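PDB 1ZU4: ftsY, which is the NG-domain fragment of an SRP receptor, joining a helical bundle to a GTPase domain of the P-loop NTPase clan. Local coordinates for residues A[56-60]-A[82-88]; A[98-102]-A[129-134]; A[283-287]-A[296-300]. One frame throughout, in Å; residues are numbered along the deposited sequence.

Interaction 1: A[56-60]-A[82-88]; sequences KVSNL and LYQAYTD
V57 and L82 hold the closest alpha carbons, 6.0 Å from CA to CA, where the helical segments 56-60 and 82-87 cross with axes 9.0 Å apart at their nearest and chain directions 127° apart, well short of antiparallel. No hydrogen bond joins them; the contact is made by side chains, and the small A85 faces helix 56-60, consistent with the close approach. Methyl CG2 of V57 lies 3.5 Å from CB of A85, while CG1 of the same valine meets CD2 of L82 at 4.0 Å. L82 starts out pointing away from helix 56-60, and its branch CD2 turns back to lie against both methyls of V57. Both helices belong to the helical bundle of the SRP54-type fold, and V57 also packs on L44 of helix 34-46, so three helices meet around it. L82 also touches I305 of the C-terminal helix 301-308. Toward the surface, L60 lays CD1 against CB of Q84 at 4.0 Å, and its CD2 faces OE1 of that glutamine; this oxygen is taken by a hydrogen bond from K64. At the other end K56 runs its chain past A85, K56 CD 3.9 Å from A85 CA, before bends at chi3 (-85°) and chi4 (76°) turn the ammonium aside. CE, not NZ, therefore comes nearest to D88, 3.2 Å from OD2. K56 NZ stays 4.5 Å from D88 OD2, opposite charges too far apart for a salt bridge. D88 is the first residue to leave the helix, and its backbone oxygen accepts from K277.

Interaction 2: A[98-102]-A[129-134]; sequences IDFKE and YAELGY
CE2 of Y129 lies over one face of the F100 ring, while Y134 CE2 and E102 OE2 lie at its edge, near the ring plane. F100, Y129 and Y134 form an aromatic cluster at the C-terminal end of helix 118-131, the helix that follows the probable P-loop of the GTPase domain. F100 and Y129 are near parallel, their planes 3° apart, but slid apart, so the rings barely overlap; the two side chains run past each other in opposite directions, and the closest atoms are F100 CD1 and Y129 CE2 at 3.5 Å. Against Y134 the arrangement is T-shaped (edge-to-face), with planes 61° apart and F100 CZ standing over the centre of the tyrosine ring. F100 reaches both tyrosines because its CG is anti to the backbone N (chi1 -170°). Two residues earlier, I98 sets CG2 3.4 Å from Y129 OH. F108 of strand 106-111 packs on I98, F100 and Y129, joining the cluster to the central sheet. The helix closes in a Schellman motif, in which G133 has positive phi and Y134 N bonds back to Y129 O, so the same turn carries both tyrosines. E102 folds back through a bend at chi2 and brings its carboxylate to the edge of the Y134 ring, steeply inclined to it. There Y134 OH donates to E102 OE2, 2.4 Å from OH to OE2, so short that the exact distance is doubtful.

Interaction 3: A[283-287]-A[296-300]; sequences PIKMI and LLAFD
I287 and L297 form an antiparallel hydrogen-bonded pair, and M286 and A298 the neighbouring non-hydrogen-bonded pair, in strands whose directions differ by 147°. The hydrogen-bonded pair is closed twice: I287 N reaches L297 O at 2.9 Å and L297 N returns to I287 O at 3.1 Å. A third bond, from F299 N to K285 O, is nearly straight at the hydrogen (176°). Here the second segment is already leaving the sheet. Its next side chain, F299, lies beside the first strand: methyl CG2 of I284 sits over one ring face, 3.7 Å from the F299 ring centroid in a CH-pi contact, and CB of I287 approaches the ring edge at CD1. A chi1 of -175° swings the F299 ring back alongside the I284 carbonyl, with F299 CD2 3.3 Å from I284 O. The two strands make a beta hairpin at the margin of the GTPase-domain sheet: 284-288 runs parallel to 258-262, bonding to I259 and L261, and 296-298 is one of the two edge strands, antiparallel to its neighbour. M286 and L296 form a separate apolar patch against helix 118-131, both touching M125. The bent M286 chain passes SD near CA of A298 and delivers its methyl to L296, where M286 CE and L296 CD2 are 3.3 Å apart, closer than usual van der Waals contact, so the exact distance is doubtful. K285 points away from the hairpin partner, its extended chain reaching E230 in a salt bridge and the backbone oxygen of R97 in a hydrogen bond. D300, right after F299, is the N-cap of helix 301-308, its OD1 accepting from Q303 N.

Overall arrangement
Interaction 3 lies between the other two, its centre 19 Å from that of interaction 1 and 14 Å from that of interaction 2, and it touches both. Toward the helical bundle, Y86 on helix 71-87 brings OH to within 3.3 Å of I284 N, a probable hydrogen bond, and also packs on F299. Toward interaction 2, I98 CD1 packs closely on K285 CB. Interactions 1 and 2 do not touch; their centres are 32 Å apart and their nearest atoms about 11 Å. Helix 118-131, which begins at the probable P-loop with its bound sulfate, supplies Y129 to interaction 2 and packs through M125 on interaction 3.

Interaction 1: A[56-60]-A[82-88]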
loop_
_atom_site.group_PDB
_atom_site.type_symbol
_atom_site.label_atom_id
_atom_site.label_comp_id
_atom_site.label_asym_id
_atom_site.label_seq_id
_atom_site.Cartn_x
_atom_site.Cartn_y
_atom_site.Cartn_z
ATOM N N LYS A 56 -19.341 -6.901 9.197
ATOM C CA LYS A 56 -19.539 -7.360 7.816
ATOM C C LYS A 56 -19.034 -8.806 7.597
ATOM O O LYS A 56 -19.714 -9.611 6.978
ATOM C CB LYS A 56 -18.877 -6.386 6.824
ATOM C CG LYS A 56 -19.274 -6.646 5.363
ATOM C CD LYS A 56 -18.557 -5.733 4.349
ATOM C CE LYS A 56 -19.275 -4.397 4.185
ATOM N NZ LYS A 56 -19.003 -3.528 5.368
ATOM N N VAL A 57 -17.870 -9.148 8.144
ATOM C CA VAL A 57 -17.307 -10.504 7.969
ATOM C C VAL A 57 -18.138 -11.553 8.727
ATOM O O VAL A 57 -18.465 -12.607 8.189
ATOM C CB VAL A 57 -15.801 -10.540 8.344
ATOM C CG1 VAL A 57 -15.272 -11.994 8.405
ATOM C CG2 VAL A 57 -14.995 -9.786 7.288
ATOM N N SER A 58 -18.457 -11.268 9.985
ATOM C CA SER A 58 -19.319 -12.160 10.777
ATOM C C SER A 58 -20.652 -12.418 10.079
ATOM O O SER A 58 -21.100 -13.574 10.020
ATOM C CB SER A 58 -19.580 -11.569 12.155
ATOM O OG SER A 58 -20.221 -12.538 12.994
ATOM N N ASN A 59 -21.275 -11.370 9.544
ATOM C CA ASN A 59 -22.580 -11.543 8.852
ATOM C C ASN A 59 -22.492 -12.415 7.620
ATOM O O ASN A 59 -23.336 -13.277 7.409
ATOM C CB ASN A 59 -23.229 -10.210 8.502
ATOM C CG ASN A 59 -23.821 -9.525 9.707
ATOM O OD1 ASN A 59 -24.037 -8.307 9.693
ATOM N ND2 ASN A 59 -24.057 -10.283 10.769
ATOM N N LEU A 60 -21.452 -12.193 6.817
ATOM C CA LEU A 60 -21.126 -13.081 5.705
ATOM C C LEU A 60 -20.898 -14.558 6.076
ATOM O O LEU A 60 -21.441 -15.446 5.424
ATOM C CB LEU A 60 -19.922 -12.530 4.952
ATOM C CG LEU A 60 -20.266 -11.388 3.986
ATOM C CD1 LEU A 60 -18.984 -10.703 3.547
ATOM C CD2 LEU A 60 -21.135 -11.891 2.793
ATOM N N LEU A 82 -13.770 -12.868 4.200
ATOM C CA LEU A 82 -12.704 -11.863 4.362
ATOM C C LEU A 82 -12.455 -11.192 3.020
ATOM O O LEU A 82 -12.452 -9.965 2.923
ATOM C CB LEU A 82 -11.425 -12.503 4.889
ATOM C CG LEU A 82 -11.438 -12.925 6.374
ATOM C CD1 LEU A 82 -10.303 -13.893 6.640
ATOM C CD2 LEU A 82 -11.411 -11.747 7.408
ATOM N N TYR A 83 -12.262 -12.017 1.992
ATOM C CA TYR A 83 -12.109 -11.551 0.637
ATOM C C TYR A 83 -13.306 -10.716 0.194
ATOM O O TYR A 83 -13.135 -9.626 -0.410
ATOM C CB TYR A 83 -11.916 -12.770 -0.283
ATOM C CG TYR A 83 -12.026 -12.455 -1.724
ATOM C CD1 TYR A 83 -10.895 -12.053 -2.459
ATOM C CD2 TYR A 83 -13.257 -12.525 -2.363
ATOM C CE1 TYR A 83 -10.992 -11.765 -3.765
ATOM C CE2 TYR A 83 -13.376 -12.191 -3.677
ATOM C CZ TYR A 83 -12.228 -11.845 -4.378
ATOM O OH TYR A 83 -12.330 -11.522 -5.673
ATOM N N GLN A 84 -14.527 -11.224 0.421
ATOM C CA GLN A 84 -15.761 -10.464 0.031
ATOM C C GLN A 84 -15.947 -9.111 0.751
ATOM O O GLN A 84 -16.457 -8.126 0.170
ATOM C CB GLN A 84 -17.012 -11.350 0.147
ATOM C CG GLN A 84 -16.939 -12.500 -0.853
ATOM C CD GLN A 84 -18.215 -13.310 -0.943
ATOM O OE1 GLN A 84 -19.034 -13.330 -0.025
ATOM N NE2 GLN A 84 -18.365 -14.010 -2.050
ATOM N N ALA A 85 -15.497 -9.052 2.006
ATOM C CA ALA A 85 -15.616 -7.837 2.811
ATOM C C ALA A 85 -14.799 -6.718 2.166
ATOM O O ALA A 85 -15.235 -5.561 2.097
ATOM C CB ALA A 85 -15.142 -8.095 4.215
ATOM N N TYR A 86 -13.619 -7.079 1.694
ATOM C CA TYR A 86 -12.740 -6.160 0.982
ATOM C C TYR A 86 -13.281 -5.838 -0.396
ATOM O O TYR A 86 -13.286 -4.676 -0.800
ATOM C CB TYR A 86 -11.345 -6.763 0.846
ATOM C CG TYR A 86 -10.310 -5.826 0.276
ATOM C CD1 TYR A 86 -9.528 -5.056 1.137
ATOM C CD2 TYR A 86 -10.145 -5.666 -1.123
ATOM C CE1 TYR A 86 -8.574 -4.182 0.656
ATOM C CE2 TYR A 86 -9.174 -4.751 -1.639
ATOM C CZ TYR A 86 -8.389 -4.039 -0.719
ATOM O OH TYR A 86 -7.428 -3.146 -1.109
ATOM N N THR A 87 -13.722 -6.857 -1.127
ATOM C CA THR A 87 -14.119 -6.637 -2.521
ATOM C C THR A 87 -15.534 -6.036 -2.658
ATOM O O THR A 87 -15.942 -5.729 -3.758
ATOM C CB THR A 87 -14.033 -7.944 -3.356
ATOM O OG1 THR A 87 -14.810 -8.952 -2.701
ATOM C CG2 THR A 87 -12.609 -8.434 -3.477
ATOM N N ASP A 88 -16.284 -5.914 -1.554
ATOM C CA ASP A 88 -17.581 -5.223 -1.525
ATOM C C ASP A 88 -17.357 -3.700 -1.614
ATOM O O ASP A 88 -17.138 -3.002 -0.611
ATOM C CB ASP A 88 -18.387 -5.619 -0.264
ATOM C CG ASP A 88 -19.690 -4.815 -0.094
ATOM O OD1 ASP A 88 -20.379 -4.551 -1.113
ATOM O OD2 ASP A 88 -20.014 -4.449 1.064
#

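Interaction 2: A[98-102]-A[129-134]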
loop_
_atom_site.group_PDB
_atom_site.type_symbol
_atom_site.label_atom_id
_atom_site.label_comp_id
_atom_site.label_asym_id
_atom_site.label_seq_id
_atom_site.Cartn_x
_atom_site.Cartn_y
_atom_site.Cartn_z
ATOM N N ILE A 98 -3.123 -0.413 -11.434
ATOM C CA ILE A 98 -2.094 0.583 -11.674
ATOM C C ILE A 98 -2.238 1.086 -13.109
ATOM O O ILE A 98 -2.217 0.310 -14.063
ATOM C CB ILE A 98 -0.658 -0.004 -11.419
ATOM C CG1 ILE A 98 -0.603 -0.701 -10.060
ATOM C CG2 ILE A 98 0.443 1.073 -11.555
ATOM C CD1 ILE A 98 -0.694 0.211 -8.928
ATOM N N ASP A 99 -2.421 2.391 -13.239
ATOM C CA ASP A 99 -2.588 3.031 -14.547
ATOM C C ASP A 99 -1.205 3.196 -15.207
ATOM O O ASP A 99 -0.627 4.291 -15.249
ATOM C CB ASP A 99 -3.340 4.353 -14.410
ATOM C CG ASP A 99 -3.812 4.911 -15.746
ATOM O OD1 ASP A 99 -3.715 4.207 -16.750
ATOM O OD2 ASP A 99 -4.250 6.087 -15.804
ATOM N N PHE A 100 -0.701 2.083 -15.734
ATOM C CA PHE A 100 0.575 2.039 -16.457
ATOM C C PHE A 100 0.208 1.646 -17.905
ATOM O O PHE A 100 -0.436 0.618 -18.119
ATOM C CB PHE A 100 1.513 1.021 -15.810
ATOM C CG PHE A 100 2.915 1.081 -16.331
ATOM C CD1 PHE A 100 3.917 1.776 -15.626
ATOM C CD2 PHE A 100 3.221 0.541 -17.605
ATOM C CE1 PHE A 100 5.222 1.890 -16.167
ATOM C CE2 PHE A 100 4.516 0.625 -18.146
ATOM C CZ PHE A 100 5.529 1.293 -17.433
ATOM N N LYS A 101 0.577 2.456 -18.891
ATOM C CA LYS A 101 0.303 2.100 -20.298
ATOM C C LYS A 101 1.618 2.037 -21.009
ATOM O O LYS A 101 2.492 2.830 -20.725
ATOM C CB LYS A 101 -0.553 3.159 -21.003
ATOM C CG LYS A 101 -1.782 3.635 -20.273
ATOM C CD LYS A 101 -2.964 2.740 -20.466
ATOM C CE LYS A 101 -4.199 3.592 -20.734
ATOM N NZ LYS A 101 -4.710 4.287 -19.525
ATOM N N GLU A 102 1.722 1.163 -22.008
ATOM C CA GLU A 102 2.951 1.005 -22.791
ATOM C C GLU A 102 3.310 2.220 -23.625
ATOM O O GLU A 102 4.489 2.488 -23.879
ATOM C CB GLU A 102 2.793 -0.174 -23.755
ATOM C CG GLU A 102 2.495 -1.466 -23.052
ATOM C CD GLU A 102 3.641 -1.894 -22.209
ATOM O OE1 GLU A 102 4.740 -2.186 -22.764
ATOM O OE2 GLU A 102 3.437 -1.950 -20.984
ATOM N N TYR A 129 9.687 -1.720 -12.054
ATOM C CA TYR A 129 9.451 -1.460 -13.478
ATOM C C TYR A 129 10.713 -1.668 -14.313
ATOM O O TYR A 129 10.639 -2.155 -15.461
ATOM C CB TYR A 129 8.821 -0.067 -13.688
ATOM C CG TYR A 129 7.401 -0.110 -13.238
ATOM C CD1 TYR A 129 7.032 0.381 -11.981
ATOM C CD2 TYR A 129 6.439 -0.716 -14.020
ATOM C CE1 TYR A 129 5.728 0.297 -11.517
ATOM C CE2 TYR A 129 5.100 -0.834 -13.568
ATOM C CZ TYR A 129 4.763 -0.314 -12.309
ATOM O OH TYR A 129 3.473 -0.423 -11.826
ATOM N N ALA A 130 11.864 -1.334 -13.745
ATOM C CA ALA A 130 13.147 -1.480 -14.461
ATOM C C ALA A 130 13.399 -2.939 -14.813
ATOM O O ALA A 130 13.805 -3.242 -15.947
ATOM C CB ALA A 130 14.324 -0.888 -13.656
ATOM N N GLU A 131 13.118 -3.837 -13.862
ATOM C CA GLU A 131 13.146 -5.281 -14.129
ATOM C C GLU A 131 12.134 -5.766 -15.186
ATOM O O GLU A 131 12.332 -6.797 -15.835
ATOM C CB GLU A 131 13.021 -6.063 -12.815
ATOM C CG GLU A 131 14.168 -5.721 -11.863
ATOM C CD GLU A 131 14.901 -6.934 -11.271
ATOM O OE1 GLU A 131 15.290 -7.854 -12.034
ATOM O OE2 GLU A 131 15.135 -6.937 -10.041
ATOM N N LEU A 132 11.057 -5.018 -15.382
ATOM C CA LEU A 132 10.082 -5.385 -16.402
ATOM C C LEU A 132 10.507 -4.850 -17.768
ATOM O O LEU A 132 9.780 -5.012 -18.751
ATOM C CB LEU A 132 8.665 -4.944 -16.002
ATOM C CG LEU A 132 8.063 -5.669 -14.786
ATOM C CD1 LEU A 132 6.814 -4.966 -14.250
ATOM C CD2 LEU A 132 7.754 -7.111 -15.182
ATOM N N GLY A 133 11.700 -4.246 -17.821
ATOM C CA GLY A 133 12.274 -3.703 -19.049
ATOM C C GLY A 133 12.047 -2.235 -19.346
ATOM O O GLY A 133 12.388 -1.749 -20.412
ATOM N N TYR A 134 11.461 -1.516 -18.410
ATOM C CA TYR A 134 11.114 -0.120 -18.634
ATOM C C TYR A 134 12.246 0.836 -18.251
ATOM O O TYR A 134 13.104 0.515 -17.396
ATOM C CB TYR A 134 9.806 0.214 -17.911
ATOM C CG TYR A 134 8.612 -0.621 -18.384
ATOM C CD1 TYR A 134 8.117 -1.693 -17.622
ATOM C CD2 TYR A 134 7.971 -0.343 -19.594
ATOM C CE1 TYR A 134 7.033 -2.457 -18.049
ATOM C CE2 TYR A 134 6.880 -1.087 -20.016
ATOM C CZ TYR A 134 6.421 -2.153 -19.267
ATOM O OH TYR A 134 5.323 -2.861 -19.714
#

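Interaction 3: A[283-287]-A[296-300]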
loop_
_atom_site.group_PDB
_atom_site.type_symbol
_atom_site.label_atom_id
_atom_site.label_comp_id
_atom_site.label_asym_id
_atom_site.label_seq_id
_atom_site.Cartn_x
_atom_site.Cartn_y
_atom_site.Cartn_z
ATOM N N PRO A 283 -7.896 1.776 -2.921
ATOM C CA PRO A 283 -7.270 0.465 -3.081
ATOM C C PRO A 283 -5.825 0.433 -2.671
ATOM O O PRO A 283 -5.029 1.358 -2.980
ATOM C CB PRO A 283 -7.349 0.213 -4.579
ATOM C CG PRO A 283 -8.235 1.274 -5.142
ATOM C CD PRO A 283 -8.165 2.420 -4.226
ATOM N N ILE A 284 -5.460 -0.680 -2.049
ATOM C CA ILE A 284 -4.075 -0.989 -1.849
ATOM C C ILE A 284 -3.611 -1.516 -3.223
ATOM O O ILE A 284 -4.285 -2.372 -3.800
ATOM C CB ILE A 284 -3.902 -2.070 -0.745
ATOM C CG1 ILE A 284 -4.429 -1.563 0.598
ATOM C CG2 ILE A 284 -2.422 -2.492 -0.621
ATOM C CD1 ILE A 284 -4.581 -2.652 1.619
ATOM N N LYS A 285 -2.468 -1.018 -3.726
ATOM C CA LYS A 285 -2.000 -1.396 -5.064
ATOM C C LYS A 285 -0.653 -2.105 -5.100
ATOM O O LYS A 285 -0.370 -2.849 -6.047
ATOM C CB LYS A 285 -1.989 -0.193 -6.013
ATOM C CG LYS A 285 -3.435 0.384 -6.251
ATOM C CD LYS A 285 -3.456 1.383 -7.333
ATOM C CE LYS A 285 -4.890 1.891 -7.553
ATOM N NZ LYS A 285 -4.931 2.766 -8.764
ATOM N N MET A 286 0.177 -1.866 -4.099
ATOM C CA MET A 286 1.470 -2.535 -4.012
ATOM C C MET A 286 1.612 -2.849 -2.546
ATOM O O MET A 286 1.126 -2.106 -1.702
ATOM C CB MET A 286 2.655 -1.619 -4.398
ATOM C CG MET A 286 2.706 -1.133 -5.856
ATOM S SD MET A 286 3.135 -2.402 -7.073
ATOM C CE MET A 286 4.854 -2.061 -7.298
ATOM N N ILE A 287 2.263 -3.955 -2.253
ATOM C CA ILE A 287 2.534 -4.348 -0.879
ATOM C C ILE A 287 4.021 -4.713 -0.704
ATOM O O ILE A 287 4.562 -5.504 -1.469
ATOM C CB ILE A 287 1.642 -5.531 -0.432
ATOM C CG1 ILE A 287 1.885 -5.875 1.044
ATOM C CG2 ILE A 287 1.760 -6.762 -1.391
ATOM C CD1 ILE A 287 0.967 -6.994 1.554
ATOM N N LEU A 296 8.669 -6.047 -3.222
ATOM C CA LEU A 296 7.499 -5.237 -3.516
ATOM C C LEU A 296 6.707 -5.952 -4.585
ATOM O O LEU A 296 7.270 -6.357 -5.617
ATOM C CB LEU A 296 7.907 -3.869 -4.034
ATOM C CG LEU A 296 6.806 -2.829 -3.856
ATOM C CD1 LEU A 296 6.704 -2.328 -2.394
ATOM C CD2 LEU A 296 7.027 -1.713 -4.862
ATOM N N LEU A 297 5.410 -6.111 -4.347
ATOM C CA LEU A 297 4.571 -6.885 -5.236
ATOM C C LEU A 297 3.353 -6.077 -5.531
ATOM O O LEU A 297 2.988 -5.211 -4.738
ATOM C CB LEU A 297 4.136 -8.211 -4.578
ATOM C CG LEU A 297 5.155 -9.174 -3.960
ATOM C CD1 LEU A 297 4.432 -10.265 -3.206
ATOM C CD2 LEU A 297 6.005 -9.791 -5.075
ATOM N N ALA A 298 2.722 -6.352 -6.668
ATOM C CA ALA A 298 1.396 -5.855 -6.884
ATOM C C ALA A 298 0.506 -6.502 -5.842
ATOM O O ALA A 298 0.612 -7.696 -5.602
ATOM C CB ALA A 298 0.892 -6.219 -8.284
ATOM N N PHE A 299 -0.398 -5.713 -5.262
ATOM C CA PHE A 299 -1.330 -6.215 -4.307
ATOM C C PHE A 299 -2.426 -7.067 -4.938
ATOM O O PHE A 299 -2.986 -6.745 -5.996
ATOM C CB PHE A 299 -1.987 -5.062 -3.592
ATOM C CG PHE A 299 -2.870 -5.487 -2.508
ATOM C CD1 PHE A 299 -2.335 -5.921 -1.325
ATOM C CD2 PHE A 299 -4.263 -5.474 -2.670
ATOM C CE1 PHE A 299 -3.172 -6.305 -0.296
ATOM C CE2 PHE A 299 -5.073 -5.883 -1.662
ATOM C CZ PHE A 299 -4.551 -6.297 -0.493
ATOM N N ASP A 300 -2.742 -8.147 -4.247
ATOM C CA ASP A 300 -3.721 -9.091 -4.699
ATOM C C ASP A 300 -4.445 -9.479 -3.420
ATOM O O ASP A 300 -3.896 -10.137 -2.512
ATOM C CB ASP A 300 -2.980 -10.231 -5.407
ATOM C CG ASP A 300 -3.866 -11.413 -5.763
ATOM O OD1 ASP A 300 -4.953 -11.529 -5.163
ATOM O OD2 ASP A 300 -3.439 -12.249 -6.627
#